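Local atomic coordinates of GCN5-related N-acetyltransferase (Sphaerobacter thermophilus, PDB entry 3TT2), a protein that probably transfers acyl groups, most likely acetyl from acetyl-coenzyme A, as a member of the GCN5-related N-acetyltransferase family. Residues Pro24-Leu29 with Glu46-Asp51; Ala31-Ala36 with Arg94-Gly99. One frame throughout, in Å; residues are numbered along the deposited sequence.

Interaction 1 (Pro24-Leu29 with Glu46-Asp51); sequences PAIARL and EEVLRD
Ala27 and Val48 mark where two helical segments, Pro24-Leu29 and Glu46-Asp51, draw nearest, their CA atoms 6.4 Å apart. The small methyl of Ala27 permits this approach, since a helix flank carrying only a CB lets the partner side chain come close to the backbone itself. Val48 makes use of that: one branch, CG2, reaches across, ending 4.1 Å from Ala27 CA and 4.3 Å from Ala27 CB. With CG1 placed anti to the backbone N (chi1 162°), CG2 lies beside that N and faces the other helix. The same methyl comes within 4.5 Å of Ile26 CG2, a loose apolar approach that sets branch against branch. Beta-branched Val48 thus serves both partners with a single short arm, and the contact is purely apolar. Arg50 and Glu46 of the second helix pair with each other instead: the guanidinium meets the carboxylate edge-on, with Arg50 NH2 3.6 Å from Glu46 OE2 in a salt bridge one turn apart. This is plain helix-helix packing within the N-terminal GNAT region. Val48 also touches Ala23 at the start of helix 23-36, while Ile26 carries the apolar surface on to Trp52 and to Tyr74 of strand 71-80.

Interaction 2 (Ala31-Ala36 with Arg94-Gly99); sequences AACQEA and RFRGMG. With SO4 (sulfate ion), chain I.
Arg96 reaches from the loop between strand 84-91 and helix 100-115 to Cys33 and Ala36 on helix 23-36. By its place, and because Arg94 to Gly99 match the Q/R-x-x-G-x-G/A signature, this loop corresponds to the pyrophosphate-binding loop of the GNAT fold, where backbone N-H groups before a helix probably receive coenzyme A. Cys33 SG lies at the edge of the guanidinium, in its plane, 3.6 Å from Arg96 NH1. Ala36 CB approaches Arg96 NH2 obliquely at 4.2 Å, its small methyl allowing the flat group close to the helix. Kinked at chi2 (-90°) and chi3 (-106°), the Arg96 chain still carries its guanidinium well out. Its polar end is secured from outside the two segments: NH1 bonds Val91 O, and NE forms a salt bridge to a bound MES. Behind it, Phe95 to Met98 form a type II beta turn, closed by a weak bond from Met98 N to Phe95 O. Gly97 suits the positive phi (81°) of that turn, and Gly99, also at positive phi, occupies the N-cap position of the following helix. There a sulfate, also bound by Thr102 N, accepts at O4 a hydrogen bond from Gly99 N, its modelled 2.5 Å doubtful.

Helix 23-36 joins the two contacts, whose centres are about 16 Å apart. In interaction 1 its earlier turns face helix 45-51; in interaction 2 its last turns face the loop ahead of helix 100-115. The segments do not otherwise touch, and along the chain the contacts cross, because 46-51 falls between 31-36 and 94-99. Their characters differ: interaction 1 is buried and apolar, whereas interaction 2 is partly buried and borders bound anions, both probably from the crystallisation liquor. The sulfate, at the loop's far end, is consistent with a site for coenzyme A phosphate; the MES, about 3 Å from the Arg96 side chain between nearest atoms, marks only a place where an anion can bind.

Interaction 1 (Pro24-Leu29 with Glu46-Asp51)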
# COMPACT_ATOMS: atom_id res chain seq x y z
N PRO A 24 21.12 5.14 2.98
CA PRO A 24 21.80 3.88 3.31
C PRO A 24 21.67 3.49 4.78
O PRO A 24 21.41 2.32 5.07
CB PRO A 24 23.27 4.17 2.99
CG PRO A 24 23.25 5.34 2.09
CD PRO A 24 22.10 6.16 2.54
N ALA A 25 21.84 4.45 5.68
CA ALA A 25 21.77 4.18 7.11
C ALA A 25 20.38 3.66 7.47
O ALA A 25 20.25 2.66 8.17
CB ALA A 25 22.09 5.43 7.90
N ILE A 26 19.36 4.35 6.95
CA ILE A 26 17.95 4.06 7.22
C ILE A 26 17.48 2.72 6.64
O ILE A 26 16.72 1.99 7.28
CB ILE A 26 17.03 5.18 6.67
CG1 ILE A 26 17.30 6.51 7.38
CG2 ILE A 26 15.58 4.80 6.82
CD1 ILE A 26 16.58 7.70 6.76
N ALA A 27 17.94 2.42 5.43
CA ALA A 27 17.66 1.13 4.83
C ALA A 27 18.00 0.03 5.83
O ALA A 27 17.19 -0.87 6.09
CB ALA A 27 18.48 0.97 3.56
N ARG A 28 19.18 0.13 6.43
CA ARG A 28 19.64 -0.86 7.39
C ARG A 28 18.79 -0.90 8.64
O ARG A 28 18.63 -1.96 9.25
CB ARG A 28 21.10 -0.58 7.76
CG ARG A 28 22.02 -0.52 6.55
CD ARG A 28 23.47 -0.47 6.98
NE ARG A 28 23.82 0.76 7.67
CZ ARG A 28 24.49 1.76 7.11
NH1 ARG A 28 24.90 1.67 5.85
NH2 ARG A 28 24.76 2.86 7.82
N LEU A 29 18.25 0.24 9.04
CA LEU A 29 17.36 0.27 10.18
C LEU A 29 16.10 -0.54 9.88
O LEU A 29 15.63 -1.31 10.71
CB LEU A 29 17.02 1.71 10.55
CG LEU A 29 15.73 1.96 11.33
CD1 LEU A 29 15.72 1.22 12.66
CD2 LEU A 29 15.54 3.44 11.56
N GLU A 46 18.25 2.01 -2.11
CA GLU A 46 17.61 2.25 -3.38
C GLU A 46 16.09 2.39 -3.24
O GLU A 46 15.49 3.28 -3.84
CB GLU A 46 17.92 1.10 -4.31
CG GLU A 46 17.42 1.30 -5.71
CD GLU A 46 17.84 0.18 -6.63
OE1 GLU A 46 19.04 -0.20 -6.61
OE2 GLU A 46 16.97 -0.33 -7.36
N GLU A 47 15.48 1.50 -2.47
CA GLU A 47 14.04 1.56 -2.22
C GLU A 47 13.66 2.82 -1.45
O GLU A 47 12.70 3.50 -1.79
CB GLU A 47 13.54 0.33 -1.46
CG GLU A 47 13.20 -0.85 -2.36
CD GLU A 47 12.65 -2.03 -1.58
OE1 GLU A 47 13.10 -3.17 -1.83
OE2 GLU A 47 11.75 -1.82 -0.74
N VAL A 48 14.43 3.11 -0.40
CA VAL A 48 14.22 4.30 0.43
C VAL A 48 14.18 5.55 -0.44
O VAL A 48 13.22 6.31 -0.39
CB VAL A 48 15.31 4.41 1.52
CG1 VAL A 48 15.38 5.81 2.10
CG2 VAL A 48 15.07 3.40 2.62
N LEU A 49 15.20 5.72 -1.26
CA LEU A 49 15.30 6.84 -2.19
C LEU A 49 14.11 6.95 -3.12
O LEU A 49 13.75 8.05 -3.54
CB LEU A 49 16.53 6.67 -3.06
CG LEU A 49 17.84 6.69 -2.30
CD1 LEU A 49 18.89 6.00 -3.15
CD2 LEU A 49 18.23 8.12 -1.96
N ARG A 50 13.55 5.80 -3.48
CA ARG A 50 12.38 5.75 -4.35
C ARG A 50 11.10 6.11 -3.60
O ARG A 50 10.25 6.83 -4.12
CB ARG A 50 12.24 4.36 -4.97
CG ARG A 50 10.91 4.17 -5.70
CD ARG A 50 10.74 2.75 -6.23
NE ARG A 50 11.81 2.35 -7.14
CZ ARG A 50 12.84 1.59 -6.80
NH1 ARG A 50 12.95 1.15 -5.55
NH2 ARG A 50 13.77 1.28 -7.69
N ASP A 51 10.95 5.60 -2.38
CA ASP A 51 9.78 5.91 -1.57
C ASP A 51 9.86 7.35 -1.04
O ASP A 51 8.92 7.84 -0.42
CB ASP A 51 9.60 4.90 -0.43
CG ASP A 51 9.54 3.46 -0.92
OD1 ASP A 51 9.56 3.23 -2.15
OD2 ASP A 51 9.46 2.54 -0.07

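Interaction 2 (Ala31-Ala36 with Arg94-Gly99)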
# COMPACT_ATOMS: atom_id res chain seq x y z
N ALA A 31 15.91 -2.85 7.68
CA ALA A 31 16.35 -4.22 7.50
C ALA A 31 16.43 -4.92 8.86
O ALA A 31 15.95 -6.04 9.01
CB ALA A 31 17.68 -4.25 6.80
N ALA A 32 17.02 -4.23 9.83
CA ALA A 32 17.12 -4.78 11.18
C ALA A 32 15.74 -5.02 11.77
O ALA A 32 15.52 -6.01 12.48
CB ALA A 32 17.94 -3.85 12.08
N CYS A 33 14.81 -4.12 11.47
CA CYS A 33 13.41 -4.24 11.91
C CYS A 33 12.65 -5.37 11.20
O CYS A 33 11.95 -6.15 11.86
CB CYS A 33 12.65 -2.93 11.71
SG CYS A 33 12.99 -1.69 12.96
N GLN A 34 12.77 -5.45 9.88
CA GLN A 34 12.06 -6.46 9.11
C GLN A 34 12.65 -7.83 9.38
O GLN A 34 12.01 -8.86 9.16
CB GLN A 34 12.04 -6.15 7.61
CG GLN A 34 13.38 -6.21 6.92
CD GLN A 34 13.28 -5.85 5.45
OE1 GLN A 34 14.28 -5.70 4.76
NE2 GLN A 34 12.05 -5.70 4.97
N GLU A 35 13.88 -7.85 9.88
CA GLU A 35 14.49 -9.10 10.28
C GLU A 35 13.86 -9.67 11.54
O GLU A 35 13.60 -10.87 11.62
CB GLU A 35 16.00 -8.97 10.45
CG GLU A 35 16.66 -10.19 11.08
CD GLU A 35 16.43 -11.49 10.30
OE1 GLU A 35 15.88 -11.45 9.17
OE2 GLU A 35 16.80 -12.56 10.83
N ALA A 36 13.60 -8.82 12.53
CA ALA A 36 13.01 -9.28 13.79
C ALA A 36 11.60 -9.85 13.59
O ALA A 36 11.21 -10.81 14.27
CB ALA A 36 12.99 -8.16 14.81
N ARG A 94 17.49 -3.18 18.92
CA ARG A 94 18.29 -2.96 20.12
C ARG A 94 17.71 -1.88 21.03
O ARG A 94 17.95 -1.87 22.25
CB ARG A 94 19.70 -2.57 19.71
CG ARG A 94 19.75 -1.27 18.93
CD ARG A 94 21.16 -0.92 18.52
NE ARG A 94 21.74 -1.94 17.65
CZ ARG A 94 23.03 -2.04 17.40
NH1 ARG A 94 23.48 -3.01 16.60
NH2 ARG A 94 23.89 -1.19 17.96
N PHE A 95 16.96 -0.95 20.43
CA PHE A 95 16.49 0.23 21.14
C PHE A 95 15.06 0.11 21.67
O PHE A 95 14.52 1.08 22.21
CB PHE A 95 16.63 1.48 20.26
CG PHE A 95 18.05 1.83 19.92
CD1 PHE A 95 19.02 1.90 20.91
CD2 PHE A 95 18.41 2.09 18.61
CE1 PHE A 95 20.34 2.23 20.59
CE2 PHE A 95 19.72 2.41 18.28
CZ PHE A 95 20.69 2.49 19.27
N ARG A 96 14.43 -1.05 21.49
CA ARG A 96 13.06 -1.25 21.96
C ARG A 96 12.95 -1.14 23.49
O ARG A 96 13.85 -1.55 24.23
CB ARG A 96 12.51 -2.61 21.49
CG ARG A 96 13.14 -3.16 20.20
CD ARG A 96 12.42 -2.73 18.91
NE ARG A 96 11.63 -3.81 18.29
CZ ARG A 96 11.56 -4.06 16.98
NH1 ARG A 96 12.24 -3.32 16.10
NH2 ARG A 96 10.80 -5.05 16.52
N GLY A 97 11.85 -0.57 23.97
CA GLY A 97 11.61 -0.43 25.40
C GLY A 97 12.34 0.75 25.99
O GLY A 97 12.56 0.83 27.21
N MSE A 98 12.79 1.66 25.13
CA MSE A 98 13.40 2.91 25.59
C MSE A 98 12.48 4.14 25.57
O MSE A 98 12.90 5.25 25.92
CB MSE A 98 14.68 3.20 24.83
CG MSE A 98 15.70 2.09 24.95
SE MSE A 98 17.43 2.66 24.26
CE MSE A 98 17.83 4.04 25.58
N GLY A 99 11.24 3.95 25.14
CA GLY A 99 10.32 5.05 24.97
C GLY A 99 10.38 5.64 23.57
O GLY A 99 9.67 6.60 23.26
S SO4 I . 8.74 1.94 23.70
O1 SO4 I . 7.53 1.77 24.52
O2 SO4 I . 8.90 0.85 22.72
O3 SO4 I . 8.66 3.21 23.00
O4 SO4 I . 9.94 1.96 24.53